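Local coordinates for putative exported protein (Bacteroides fragilis, PDB 4RAA) that is of unknown function but folds as a six-bladed beta-propeller and is probably exported from the cytoplasm, possibly as a lipoprotein, at residues S23-S28 and L356-K361; E261-L266 and V313-V318; D18-S23 and Q297-V302; E275-L280 and N290-I295. All blocks are in the same frame, centred on the assembly; numbering follows the deposited sequence.

Contact 1: S23-S28 and L356-K361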
loop_
_atom_site.group_PDB
_atom_site.type_symbol
_atom_site.label_atom_id
_atom_site.label_comp_id
_atom_site.label_asym_id
_atom_site.label_seq_id
_atom_site.Cartn_x
_atom_site.Cartn_y
_atom_site.Cartn_z
ATOM N N SER A 23 -50.042 3.340 -0.920
ATOM C CA SER A 23 -50.454 4.405 0.015
ATOM C C SER A 23 -49.365 4.885 0.974
ATOM O O SER A 23 -49.239 6.088 1.194
ATOM C CB SER A 23 -51.674 3.966 0.837
ATOM O OG SER A 23 -51.366 2.846 1.645
ATOM N N ILE A 24 -48.614 3.951 1.562
ATOM C CA ILE A 24 -47.535 4.281 2.548
ATOM C C ILE A 24 -46.168 4.685 1.966
ATOM O O ILE A 24 -45.297 5.126 2.729
ATOM C CB ILE A 24 -47.320 3.158 3.620
ATOM C CG1 ILE A 24 -46.962 1.802 2.979
ATOM C CG2 ILE A 24 -48.549 3.030 4.514
ATOM C CD1 ILE A 24 -46.584 0.729 3.971
ATOM N N LEU A 25 -45.984 4.549 0.644
ATOM C CA LEU A 25 -44.714 4.878 -0.039
ATOM C C LEU A 25 -44.849 5.984 -1.087
ATOM O O LEU A 25 -45.918 6.131 -1.705
ATOM C CB LEU A 25 -44.148 3.636 -0.743
ATOM C CG LEU A 25 -43.737 2.424 0.102
ATOM C CD1 LEU A 25 -43.472 1.225 -0.802
ATOM C CD2 LEU A 25 -42.526 2.739 0.968
ATOM N N GLU A 26 -43.754 6.746 -1.260
ATOM C CA GLU A 26 -43.625 7.783 -2.296
ATOM C C GLU A 26 -42.530 7.327 -3.268
ATOM O O GLU A 26 -41.433 6.949 -2.843
ATOM C CB GLU A 26 -43.339 9.183 -1.736
ATOM C CG GLU A 26 -42.057 9.384 -0.931
ATOM C CD GLU A 26 -41.943 10.799 -0.361
ATOM O OE1 GLU A 26 -42.393 11.760 -1.018
ATOM O OE2 GLU A 26 -41.375 10.961 0.743
ATOM N N LEU A 27 -42.856 7.392 -4.561
ATOM C CA LEU A 27 -42.019 6.916 -5.661
ATOM C C LEU A 27 -41.405 8.028 -6.479
ATOM O O LEU A 27 -41.840 9.180 -6.455
ATOM C CB LEU A 27 -42.851 6.039 -6.628
ATOM C CG LEU A 27 -43.072 4.560 -6.298
ATOM C CD1 LEU A 27 -43.358 4.301 -4.823
ATOM C CD2 LEU A 27 -44.183 4.005 -7.182
ATOM N N SER A 28 -40.391 7.629 -7.231
ATOM C CA SER A 28 -39.708 8.485 -8.178
ATOM C C SER A 28 -38.930 7.568 -9.115
ATOM O O SER A 28 -38.541 6.464 -8.718
ATOM C CB SER A 28 -38.792 9.474 -7.466
ATOM O OG SER A 28 -38.112 10.280 -8.404
ATOM N N LEU A 356 -35.694 2.826 -9.716
ATOM C CA LEU A 356 -36.846 3.115 -8.883
ATOM C C LEU A 356 -36.280 3.666 -7.582
ATOM O O LEU A 356 -35.497 2.987 -6.912
ATOM C CB LEU A 356 -37.661 1.846 -8.589
ATOM C CG LEU A 356 -38.668 1.857 -7.428
ATOM C CD1 LEU A 356 -39.648 3.021 -7.495
ATOM C CD2 LEU A 356 -39.412 0.533 -7.386
ATOM N N PHE A 357 -36.666 4.894 -7.255
ATOM C CA PHE A 357 -36.343 5.526 -5.983
ATOM C C PHE A 357 -37.636 5.445 -5.179
ATOM O O PHE A 357 -38.665 5.968 -5.628
ATOM C CB PHE A 357 -35.885 6.962 -6.178
ATOM C CG PHE A 357 -34.532 7.069 -6.812
ATOM C CD1 PHE A 357 -34.399 7.043 -8.194
ATOM C CD2 PHE A 357 -33.382 7.186 -6.033
ATOM C CE1 PHE A 357 -33.144 7.138 -8.787
ATOM C CE2 PHE A 357 -32.129 7.286 -6.627
ATOM C CZ PHE A 357 -32.009 7.260 -8.002
ATOM N N VAL A 358 -37.583 4.778 -4.019
ATOM C CA VAL A 358 -38.757 4.559 -3.155
ATOM C C VAL A 358 -38.416 4.671 -1.669
ATOM O O VAL A 358 -37.346 4.254 -1.245
ATOM C CB VAL A 358 -39.409 3.177 -3.461
ATOM C CG1 VAL A 358 -38.428 2.022 -3.269
ATOM C CG2 VAL A 358 -40.669 2.948 -2.636
ATOM N N ARG A 359 -39.331 5.242 -0.892
ATOM C CA ARG A 359 -39.179 5.375 0.568
ATOM C C ARG A 359 -40.538 5.555 1.234
ATOM O O ARG A 359 -41.546 5.738 0.551
ATOM C CB ARG A 359 -38.265 6.555 0.928
ATOM C CG ARG A 359 -38.771 7.921 0.480
ATOM C CD ARG A 359 -37.801 9.054 0.795
ATOM N NE ARG A 359 -38.348 10.358 0.396
ATOM C CZ ARG A 359 -37.761 11.545 0.572
ATOM N NH1 ARG A 359 -36.559 11.653 1.152
ATOM N NH2 ARG A 359 -38.386 12.651 0.155
ATOM N N ILE A 360 -40.550 5.514 2.564
ATOM C CA ILE A 360 -41.769 5.746 3.334
ATOM C C ILE A 360 -42.022 7.245 3.259
ATOM O O ILE A 360 -41.106 8.039 3.518
ATOM C CB ILE A 360 -41.630 5.274 4.809
ATOM C CG1 ILE A 360 -41.456 3.746 4.887
ATOM C CG2 ILE A 360 -42.830 5.696 5.662
ATOM C CD1 ILE A 360 -42.691 2.920 4.558
ATOM N N LYS A 361 -43.239 7.625 2.870
ATOM C CA LYS A 361 -43.621 9.041 2.823
ATOM C C LYS A 361 -43.938 9.526 4.241
ATOM O O LYS A 361 -44.460 8.745 5.053
ATOM C CB LYS A 361 -44.821 9.283 1.886
ATOM C CG LYS A 361 -46.176 8.709 2.324
ATOM C CD LYS A 361 -47.284 8.917 1.291
ATOM C CE LYS A 361 -47.588 10.392 1.044
ATOM N NZ LYS A 361 -48.741 10.602 0.137
#

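Contact 2: E261-L266 and V313-V318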
loop_
_atom_site.group_PDB
_atom_site.type_symbol
_atom_site.label_atom_id
_atom_site.label_comp_id
_atom_site.label_asym_id
_atom_site.label_seq_id
_atom_site.Cartn_x
_atom_site.Cartn_y
_atom_site.Cartn_z
ATOM N N GLU A 261 -30.927 0.893 5.544
ATOM C CA GLU A 261 -31.479 1.832 6.520
ATOM C C GLU A 261 -31.259 3.280 6.076
ATOM O O GLU A 261 -30.266 3.580 5.412
ATOM C CB GLU A 261 -30.836 1.566 7.894
ATOM C CG GLU A 261 -31.643 2.121 9.068
ATOM C CD GLU A 261 -31.041 1.856 10.445
ATOM O OE1 GLU A 261 -30.212 0.937 10.637
ATOM O OE2 GLU A 261 -31.430 2.582 11.380
ATOM N N THR A 262 -32.223 4.146 6.404
ATOM C CA THR A 262 -32.152 5.602 6.158
ATOM C C THR A 262 -32.520 6.288 7.486
ATOM O O THR A 262 -32.646 5.605 8.503
ATOM C CB THR A 262 -33.089 6.067 5.007
ATOM O OG1 THR A 262 -34.461 5.952 5.397
ATOM C CG2 THR A 262 -32.848 5.268 3.731
ATOM N N GLU A 263 -32.665 7.615 7.480
ATOM C CA GLU A 263 -33.075 8.369 8.683
ATOM C C GLU A 263 -34.531 8.130 9.062
ATOM O O GLU A 263 -34.853 8.145 10.241
ATOM C CB GLU A 263 -32.874 9.889 8.502
ATOM C CG GLU A 263 -31.429 10.345 8.295
ATOM C CD GLU A 263 -30.503 10.091 9.488
ATOM O OE1 GLU A 263 -30.982 9.905 10.632
ATOM O OE2 GLU A 263 -29.268 10.094 9.281
ATOM N N ARG A 264 -35.387 7.905 8.065
ATOM C CA ARG A 264 -36.839 7.763 8.261
ATOM C C ARG A 264 -37.394 6.330 8.259
ATOM O O ARG A 264 -38.405 6.074 8.926
ATOM C CB ARG A 264 -37.595 8.601 7.208
ATOM C CG ARG A 264 -37.418 8.175 5.750
ATOM C CD ARG A 264 -38.328 8.957 4.820
ATOM N NE ARG A 264 -37.935 10.359 4.661
ATOM C CZ ARG A 264 -38.602 11.271 3.947
ATOM N NH1 ARG A 264 -39.737 10.966 3.302
ATOM N NH2 ARG A 264 -38.136 12.517 3.875
ATOM N N ASP A 265 -36.761 5.424 7.506
ATOM C CA ASP A 265 -37.232 4.041 7.364
ATOM C C ASP A 265 -36.128 2.977 7.341
ATOM O O ASP A 265 -34.934 3.292 7.407
ATOM C CB ASP A 265 -38.125 3.937 6.114
ATOM C CG ASP A 265 -37.376 4.160 4.800
ATOM O OD1 ASP A 265 -36.134 4.024 4.752
ATOM O OD2 ASP A 265 -38.056 4.446 3.786
ATOM N N LEU A 266 -36.554 1.720 7.247
ATOM C CA LEU A 266 -35.659 0.573 7.220
ATOM C C LEU A 266 -36.350 -0.575 6.465
ATOM O O LEU A 266 -37.398 -1.052 6.892
ATOM C CB LEU A 266 -35.316 0.204 8.670
ATOM C CG LEU A 266 -34.340 -0.917 9.046
ATOM C CD1 LEU A 266 -33.888 -0.727 10.489
ATOM C CD2 LEU A 266 -34.931 -2.308 8.852
ATOM N N VAL A 313 -30.187 7.051 -1.720
ATOM C CA VAL A 313 -29.945 8.393 -2.288
ATOM C C VAL A 313 -30.995 9.366 -1.743
ATOM O O VAL A 313 -32.170 9.243 -2.093
ATOM C CB VAL A 313 -30.031 8.341 -3.843
ATOM C CG1 VAL A 313 -29.797 9.715 -4.479
ATOM C CG2 VAL A 313 -29.057 7.309 -4.415
ATOM N N ASP A 314 -30.586 10.312 -0.887
ATOM C CA ASP A 314 -31.510 11.286 -0.253
ATOM C C ASP A 314 -32.642 10.491 0.462
ATOM O O ASP A 314 -33.843 10.737 0.257
ATOM C CB ASP A 314 -32.017 12.297 -1.320
ATOM C CG ASP A 314 -32.915 13.400 -0.751
ATOM O OD1 ASP A 314 -32.755 13.790 0.431
ATOM O OD2 ASP A 314 -33.792 13.869 -1.512
ATOM N N ASP A 315 -32.220 9.484 1.236
ATOM C CA ASP A 315 -33.104 8.551 1.945
ATOM C C ASP A 315 -34.068 7.706 1.053
ATOM O O ASP A 315 -35.031 7.135 1.573
ATOM C CB ASP A 315 -33.853 9.276 3.088
ATOM C CG ASP A 315 -32.910 9.854 4.169
ATOM O OD1 ASP A 315 -31.727 9.459 4.272
ATOM O OD2 ASP A 315 -33.385 10.696 4.964
ATOM N N TYR A 316 -33.802 7.606 -0.259
ATOM C CA TYR A 316 -34.595 6.772 -1.193
ATOM C C TYR A 316 -33.863 5.448 -1.437
ATOM O O TYR A 316 -32.662 5.449 -1.699
ATOM C CB TYR A 316 -34.843 7.434 -2.567
ATOM C CG TYR A 316 -35.912 8.514 -2.634
ATOM C CD1 TYR A 316 -37.255 8.187 -2.896
ATOM C CD2 TYR A 316 -35.584 9.868 -2.482
ATOM C CE1 TYR A 316 -38.236 9.172 -2.978
ATOM C CE2 TYR A 316 -36.561 10.863 -2.558
ATOM C CZ TYR A 316 -37.880 10.513 -2.809
ATOM O OH TYR A 316 -38.831 11.500 -2.879
ATOM N N HIS A 317 -34.601 4.338 -1.365
ATOM C CA HIS A 317 -34.077 2.996 -1.655
ATOM C C HIS A 317 -34.066 2.859 -3.172
ATOM O O HIS A 317 -34.991 3.346 -3.824
ATOM C CB HIS A 317 -34.951 1.920 -1.015
ATOM C CG HIS A 317 -34.963 1.982 0.474
ATOM N ND1 HIS A 317 -34.340 1.041 1.261
ATOM C CD2 HIS A 317 -35.468 2.909 1.324
ATOM C CE1 HIS A 317 -34.487 1.370 2.532
ATOM N NE2 HIS A 317 -35.164 2.498 2.599
ATOM N N VAL A 318 -33.033 2.210 -3.719
ATOM C CA VAL A 318 -32.836 2.075 -5.167
ATOM C C VAL A 318 -33.100 0.645 -5.614
ATOM O O VAL A 318 -32.650 -0.292 -4.965
ATOM C CB VAL A 318 -31.396 2.473 -5.583
ATOM C CG1 VAL A 318 -31.202 2.354 -7.104
ATOM C CG2 VAL A 318 -31.080 3.889 -5.110
#

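Contact 3: D18-S23 and Q297-V302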
loop_
_atom_site.group_PDB
_atom_site.type_symbol
_atom_site.label_atom_id
_atom_site.label_comp_id
_atom_site.label_asym_id
_atom_site.label_seq_id
_atom_site.Cartn_x
_atom_site.Cartn_y
_atom_site.Cartn_z
ATOM N N ASP A 18 -52.752 -6.113 5.196
ATOM C CA ASP A 18 -53.816 -5.786 4.233
ATOM C C ASP A 18 -53.832 -4.287 3.852
ATOM O O ASP A 18 -54.810 -3.806 3.270
ATOM C CB ASP A 18 -55.183 -6.424 4.611
ATOM C CG ASP A 18 -55.710 -6.002 5.962
ATOM O OD1 ASP A 18 -55.016 -5.279 6.711
ATOM O OD2 ASP A 18 -56.840 -6.427 6.282
ATOM N N VAL A 19 -52.721 -3.591 4.126
ATOM C CA VAL A 19 -52.505 -2.209 3.697
ATOM C C VAL A 19 -51.755 -2.294 2.363
ATOM O O VAL A 19 -50.799 -3.070 2.232
ATOM C CB VAL A 19 -51.674 -1.387 4.719
ATOM C CG1 VAL A 19 -51.206 -0.044 4.139
ATOM C CG2 VAL A 19 -52.480 -1.166 6.001
ATOM N N ASN A 20 -52.192 -1.488 1.392
ATOM C CA ASN A 20 -51.561 -1.411 0.072
ATOM C C ASN A 20 -50.261 -0.589 0.200
ATOM O O ASN A 20 -50.244 0.455 0.861
ATOM C CB ASN A 20 -52.526 -0.757 -0.930
ATOM C CG ASN A 20 -52.015 -0.775 -2.367
ATOM O OD1 ASN A 20 -50.822 -0.692 -2.629
ATOM N ND2 ASN A 20 -52.938 -0.846 -3.311
ATOM N N ALA A 21 -49.189 -1.068 -0.436
ATOM C CA ALA A 21 -47.866 -0.397 -0.394
ATOM C C ALA A 21 -47.831 0.960 -1.114
ATOM O O ALA A 21 -46.999 1.816 -0.792
ATOM C CB ALA A 21 -46.791 -1.312 -0.959
ATOM N N ASP A 22 -48.733 1.125 -2.082
ATOM C CA ASP A 22 -48.917 2.352 -2.859
ATOM C C ASP A 22 -49.225 3.555 -1.951
ATOM O O ASP A 22 -48.704 4.640 -2.167
ATOM C CB ASP A 22 -50.077 2.136 -3.865
ATOM C CG ASP A 22 -50.133 3.185 -4.968
ATOM O OD1 ASP A 22 -49.080 3.448 -5.590
ATOM O OD2 ASP A 22 -51.247 3.697 -5.249
ATOM N N SER A 23 -50.042 3.340 -0.920
ATOM C CA SER A 23 -50.454 4.405 0.015
ATOM C C SER A 23 -49.365 4.885 0.974
ATOM O O SER A 23 -49.239 6.088 1.194
ATOM C CB SER A 23 -51.674 3.966 0.837
ATOM O OG SER A 23 -51.366 2.846 1.645
ATOM N N GLN A 297 -44.555 -5.558 -5.991
ATOM C CA GLN A 297 -44.300 -4.979 -7.329
ATOM C C GLN A 297 -45.577 -4.680 -8.150
ATOM O O GLN A 297 -45.601 -3.702 -8.903
ATOM C CB GLN A 297 -43.323 -5.855 -8.119
ATOM C CG GLN A 297 -43.904 -7.170 -8.607
ATOM C CD GLN A 297 -42.866 -8.210 -8.974
ATOM O OE1 GLN A 297 -41.654 -7.955 -8.961
ATOM N NE2 GLN A 297 -43.342 -9.407 -9.293
ATOM N N ASP A 298 -46.606 -5.527 -8.021
ATOM C CA ASP A 298 -47.917 -5.288 -8.666
ATOM C C ASP A 298 -48.681 -4.121 -7.995
ATOM O O ASP A 298 -49.333 -3.340 -8.690
ATOM C CB ASP A 298 -48.764 -6.579 -8.762
ATOM C CG ASP A 298 -48.264 -7.555 -9.856
ATOM O OD1 ASP A 298 -47.209 -7.327 -10.495
ATOM O OD2 ASP A 298 -48.954 -8.570 -10.090
ATOM N N GLN A 299 -48.578 -3.986 -6.670
ATOM C CA GLN A 299 -49.202 -2.864 -5.931
ATOM C C GLN A 299 -48.623 -1.491 -6.297
ATOM O O GLN A 299 -49.362 -0.515 -6.342
ATOM C CB GLN A 299 -49.116 -3.065 -4.411
ATOM C CG GLN A 299 -50.111 -4.077 -3.854
ATOM C CD GLN A 299 -50.085 -4.192 -2.331
ATOM O OE1 GLN A 299 -49.301 -3.525 -1.644
ATOM N NE2 GLN A 299 -50.951 -5.039 -1.795
ATOM N N LEU A 300 -47.315 -1.417 -6.534
ATOM C CA LEU A 300 -46.656 -0.161 -6.966
ATOM C C LEU A 300 -46.668 0.062 -8.492
ATOM O O LEU A 300 -46.215 1.113 -8.951
ATOM C CB LEU A 300 -45.208 -0.113 -6.462
ATOM C CG LEU A 300 -45.000 -0.256 -4.954
ATOM C CD1 LEU A 300 -43.515 -0.319 -4.648
ATOM C CD2 LEU A 300 -45.664 0.885 -4.203
ATOM N N LYS A 301 -47.174 -0.917 -9.256
ATOM C CA LYS A 301 -47.287 -0.862 -10.725
ATOM C C LYS A 301 -45.923 -0.701 -11.411
ATOM O O LYS A 301 -45.731 0.222 -12.217
ATOM C CB LYS A 301 -48.299 0.220 -11.172
ATOM C CG LYS A 301 -49.735 -0.026 -10.729
ATOM C CD LYS A 301 -50.670 1.024 -11.323
ATOM C CE LYS A 301 -52.137 0.626 -11.220
ATOM N NZ LYS A 301 -52.601 0.517 -9.810
ATOM N N VAL A 302 -44.993 -1.609 -11.074
ATOM C CA VAL A 302 -43.605 -1.630 -11.624
ATOM C C VAL A 302 -43.147 -2.972 -12.251
ATOM O O VAL A 302 -41.945 -3.168 -12.462
ATOM C CB VAL A 302 -42.565 -1.131 -10.577
ATOM C CG1 VAL A 302 -42.962 0.239 -10.044
ATOM C CG2 VAL A 302 -42.395 -2.117 -9.426
#

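Contact 4: E275-L280 and N290-I295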
loop_
_atom_site.group_PDB
_atom_site.type_symbol
_atom_site.label_atom_id
_atom_site.label_comp_id
_atom_site.label_asym_id
_atom_site.label_seq_id
_atom_site.Cartn_x
_atom_site.Cartn_y
_atom_site.Cartn_z
ATOM N N GLU A 275 -39.287 -18.100 -1.729
ATOM C CA GLU A 275 -39.977 -16.872 -2.223
ATOM C C GLU A 275 -39.405 -15.600 -1.595
ATOM O O GLU A 275 -39.048 -15.608 -0.422
ATOM C CB GLU A 275 -41.494 -16.937 -1.949
ATOM C CG GLU A 275 -42.259 -18.048 -2.677
ATOM C CD GLU A 275 -42.329 -17.905 -4.205
ATOM O OE1 GLU A 275 -41.974 -16.840 -4.769
ATOM O OE2 GLU A 275 -42.761 -18.881 -4.865
ATOM N N LYS A 276 -39.356 -14.511 -2.370
ATOM C CA LYS A 276 -38.804 -13.216 -1.916
ATOM C C LYS A 276 -39.859 -12.354 -1.218
ATOM O O LYS A 276 -40.952 -12.166 -1.748
ATOM C CB LYS A 276 -38.253 -12.411 -3.100
ATOM C CG LYS A 276 -37.150 -13.088 -3.900
ATOM C CD LYS A 276 -36.854 -12.314 -5.173
ATOM C CE LYS A 276 -35.819 -13.033 -6.017
ATOM N NZ LYS A 276 -35.513 -12.287 -7.269
ATOM N N TYR A 277 -39.508 -11.812 -0.053
ATOM C CA TYR A 277 -40.376 -10.933 0.752
ATOM C C TYR A 277 -39.671 -9.624 1.063
ATOM O O TYR A 277 -38.448 -9.533 0.957
ATOM C CB TYR A 277 -40.734 -11.605 2.083
ATOM C CG TYR A 277 -41.526 -12.879 1.935
ATOM C CD1 TYR A 277 -40.879 -14.102 1.751
ATOM C CD2 TYR A 277 -42.926 -12.871 1.968
ATOM C CE1 TYR A 277 -41.597 -15.283 1.597
ATOM C CE2 TYR A 277 -43.659 -14.051 1.817
ATOM C CZ TYR A 277 -42.986 -15.253 1.633
ATOM O OH TYR A 277 -43.672 -16.426 1.485
ATOM N N ILE A 278 -40.450 -8.613 1.442
ATOM C CA ILE A 278 -39.901 -7.328 1.886
ATOM C C ILE A 278 -40.700 -6.735 3.048
ATOM O O ILE A 278 -41.921 -6.556 2.962
ATOM C CB ILE A 278 -39.726 -6.297 0.752
ATOM C CG1 ILE A 278 -39.087 -5.010 1.318
ATOM C CG2 ILE A 278 -41.043 -6.003 0.030
ATOM C CD1 ILE A 278 -38.577 -4.053 0.269
ATOM N N GLY A 279 -39.969 -6.421 4.116
ATOM C CA GLY A 279 -40.503 -5.829 5.330
ATOM C C GLY A 279 -40.097 -4.369 5.375
ATOM O O GLY A 279 -38.902 -4.058 5.305
ATOM N N LEU A 280 -41.088 -3.483 5.488
ATOM C CA LEU A 280 -40.882 -2.035 5.565
ATOM C C LEU A 280 -41.120 -1.657 7.018
ATOM O O LEU A 280 -42.097 -2.122 7.593
ATOM C CB LEU A 280 -41.898 -1.313 4.664
ATOM C CG LEU A 280 -42.161 -1.912 3.266
ATOM C CD1 LEU A 280 -43.286 -1.199 2.526
ATOM C CD2 LEU A 280 -40.895 -1.908 2.426
ATOM N N ASN A 290 -45.291 -6.132 5.907
ATOM C CA ASN A 290 -44.601 -7.221 5.209
ATOM C C ASN A 290 -45.349 -7.637 3.950
ATOM O O ASN A 290 -46.559 -7.823 3.990
ATOM C CB ASN A 290 -44.476 -8.417 6.146
ATOM C CG ASN A 290 -43.476 -9.444 5.655
ATOM O OD1 ASN A 290 -42.296 -9.147 5.508
ATOM N ND2 ASN A 290 -43.932 -10.659 5.428
ATOM N N TYR A 291 -44.614 -7.809 2.851
ATOM C CA TYR A 291 -45.182 -8.147 1.536
ATOM C C TYR A 291 -44.348 -9.166 0.781
ATOM O O TYR A 291 -43.125 -9.033 0.771
ATOM C CB TYR A 291 -45.189 -6.903 0.630
ATOM C CG TYR A 291 -45.957 -5.705 1.143
ATOM C CD1 TYR A 291 -45.352 -4.794 2.021
ATOM C CD2 TYR A 291 -47.277 -5.449 0.719
ATOM C CE1 TYR A 291 -46.040 -3.681 2.491
ATOM C CE2 TYR A 291 -47.971 -4.329 1.173
ATOM C CZ TYR A 291 -47.348 -3.451 2.069
ATOM O OH TYR A 291 -47.998 -2.343 2.544
ATOM N N PRO A 292 -44.992 -10.185 0.164
ATOM C CA PRO A 292 -44.225 -11.000 -0.794
ATOM C C PRO A 292 -43.924 -10.077 -1.980
ATOM O O PRO A 292 -44.825 -9.334 -2.385
ATOM C CB PRO A 292 -45.202 -12.121 -1.205
ATOM C CG PRO A 292 -46.346 -12.072 -0.255
ATOM C CD PRO A 292 -46.355 -10.713 0.384
ATOM N N ILE A 293 -42.704 -10.096 -2.518
ATOM C CA ILE A 293 -42.354 -9.198 -3.649
ATOM C C ILE A 293 -43.317 -9.315 -4.852
ATOM O O ILE A 293 -43.576 -8.299 -5.509
ATOM C CB ILE A 293 -40.831 -9.239 -4.011
ATOM C CG1 ILE A 293 -40.045 -8.473 -2.917
ATOM C CG2 ILE A 293 -40.522 -8.596 -5.368
ATOM C CD1 ILE A 293 -38.529 -8.555 -2.992
ATOM N N LYS A 294 -43.871 -10.508 -5.107
ATOM C CA LYS A 294 -44.891 -10.672 -6.179
ATOM C C LYS A 294 -46.086 -9.711 -6.001
ATOM O O LYS A 294 -46.598 -9.164 -6.981
ATOM C CB LYS A 294 -45.413 -12.124 -6.307
ATOM C CG LYS A 294 -44.606 -13.036 -7.225
ATOM C CD LYS A 294 -43.222 -13.380 -6.694
ATOM C CE LYS A 294 -42.419 -14.194 -7.707
ATOM N NZ LYS A 294 -43.092 -15.466 -8.095
ATOM N N ILE A 295 -46.504 -9.523 -4.752
ATOM C CA ILE A 295 -47.606 -8.621 -4.405
ATOM C C ILE A 295 -47.099 -7.169 -4.428
ATOM O O ILE A 295 -47.752 -6.315 -5.022
ATOM C CB ILE A 295 -48.278 -9.020 -3.052
ATOM C CG1 ILE A 295 -49.178 -10.272 -3.223
ATOM C CG2 ILE A 295 -49.137 -7.886 -2.478
ATOM C CD1 ILE A 295 -48.474 -11.566 -3.592
#

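Contact 1: S23-S28 and L356-K361
The carboxylate of E26 and the guanidinium of R359 meet with their planes 38° apart, and OE2 approaches the guanidinium obliquely. NE of R359 gives OE2 of E26 a weak hydrogen bond of 3.1 Å within a salt bridge. The other flat group, the F357 ring, has S28 O near its plane at one edge, while Y316 and V318 of the next strand also touch the F357 side chain. On the sheet face they share with S28 and F357, E26 and R359 both set CG between backbone N and carbonyl carbon (chi1 61° and 62°), and R359 runs extended to NE, so that the two side chains meet at their ends. K361 adds its CB, 3.9 Å from CB of E26. On the other face CG2 of V358 lies 3.7 Å from CD1 of L27; the end of L25 also reaches V358, its CD1 3.8 Å from CG2. The backbones run antiparallel: E26 N binds R359 O at 3.0 Å, F357 N binds S28 O at 2.8 Å, and K361 N continues the pairing to I24 O. An N-terminal strand thus completes a sheet built otherwise from C-terminal strands, the Velcro closure of beta-propellers. Because R264 also bridges to OE2 of E26, this carboxylate probably offsets the charge of both arginines, R264 and R359, whose like-charged groups lie close together.

Contact 2: E261-L266 and V313-V318
H317 and D265 form a His-carboxylate hydrogen bond between two sheets of the beta-propeller, one containing strand 265-272 and the other strand 316-321. The H317 side chain leaves its strand with CG anti to the carbonyl carbon (chi1 -64°), which carries the imidazole over to the 261-266 segment. Beyond CB and CG, CD2 passes 3.7 Å from OD1 of D265, and CE1 on the other side of the ring nitrogen is 3.8 Å from the same oxygen. NE2, between them, donates to D265 OD1 at 2.8 Å in a nearly straight bond (168°) that lies in the ring plane. CG2 of T262 also comes obliquely to the ring, while F267 stacks on it from outside the two segments. Nearer the turn, D315 packs on T262: CG2 of T262 is 3.6 Å from D315 O, and CB of T262 is 3.7 Å from OD1 of D315. D315 occupies the third position of a type I' turn from V313 to Y316, which presents it to the 261-266 segment. OD2 of D265 accepts the backbone N of I360, and OD1 accepts two donors: T262 OG1, at 2.6 Å, and H317 NE2 reach it from opposite faces of the carboxylate plane.

Contact 3: D18-S23 and Q297-V302
Q299 reaches from the last turn of helix 293-299 to the start of the short, weakly bonded helix at 21-24, and it loses more surface to the contact than any other residue here. Its CG stands anti to the carbonyl carbon (chi1 -76°) and the chain is extended beyond it, so the amide lies alongside that of N20; the two side chains run antiparallel beside one another, amide planes 39° apart. OE1 accepts the backbone N of A21 at 2.7 Å; the bond is almost straight, but the donor sits above the carbonyl plane. The methyl group of A21 touches the same oxygen at 3.4 Å. L300, next in order of burial, turns CD2 onto the helix start, 3.7 Å from D22 N and 4.1 Å from CB of A21, and its side chain also rests on L25. Beside this, OD1 of N20 receives D22 N at 2.8 Å, while CB of Q299 lies 3.4 Å from that OD1 of N20. Two side-chain oxygens from different segments therefore serve successive N-H groups in the first turn. The contact sets one helix end against another: an asparagine N-cap on the 21-24 side faces the C-terminal end of helix 293-299, closed by a Schellman motif in which K301, with positive phi, is the first residue to leave helical geometry.

Contact 4: E275-L280 and N290-I295
The beta hairpin of strands 275-282 and 287-292 brings I278 opposite Y291 as an antiparallel hydrogen-bonded pair: I278 N donates to Y291 O at 2.8 Å, and Y291 N returns a bond to I278 O at 3.0 Å. On one face, the Y277 ring lies obliquely against P292, with CE2 3.9 Å from CB of the proline. On the other, L280 crosses Y291 at about a right angle and puts CD1 3.7 Å from CE1, while OH of Y291 is hydrogen-bonded to V19 O. Strand 287-292 is an outermost strand of this four-stranded propeller sheet, and the chain then passes directly into helix 293-299 with P292 at its N-cap position. I293 N still reaches back to K276 O, at 2.8 Å, so one more backbone bond to strand 275-282 is made by the first helical residue. The side chain of I293 covers the strand too: CG1 lies 4.0 Å from CG2 of I278, and CD1 meets CB of K276. Further out, the kinked K294 side chain brings NZ to OE1 of E275 in a long salt bridge of 3.8 Å.

In the fold
The four contacts cluster around the place where strand 25-31, near the N-terminus, pairs with the last strand, 354-360. Contact 1 lies about 10 Å, centre to centre, from both contact 2 and contact 3. It joins contact 2 through neighbouring strands, V358 O lying 2.7 Å from H317 N in a probable hydrogen bond, and contact 3 by sharing S23 and packing I24 on V19. Contacts 3 and 4 have centres about 11 Å apart and both use helix 293-299; Y291 of contact 4 also touches Q299. I24 and L25 of contact 1 reach L280 of contact 4. Contacts 2 and 3 stay apart, their nearest atoms about 9 Å from each other. With no active site or ligand known, the relation of the four contacts is architectural.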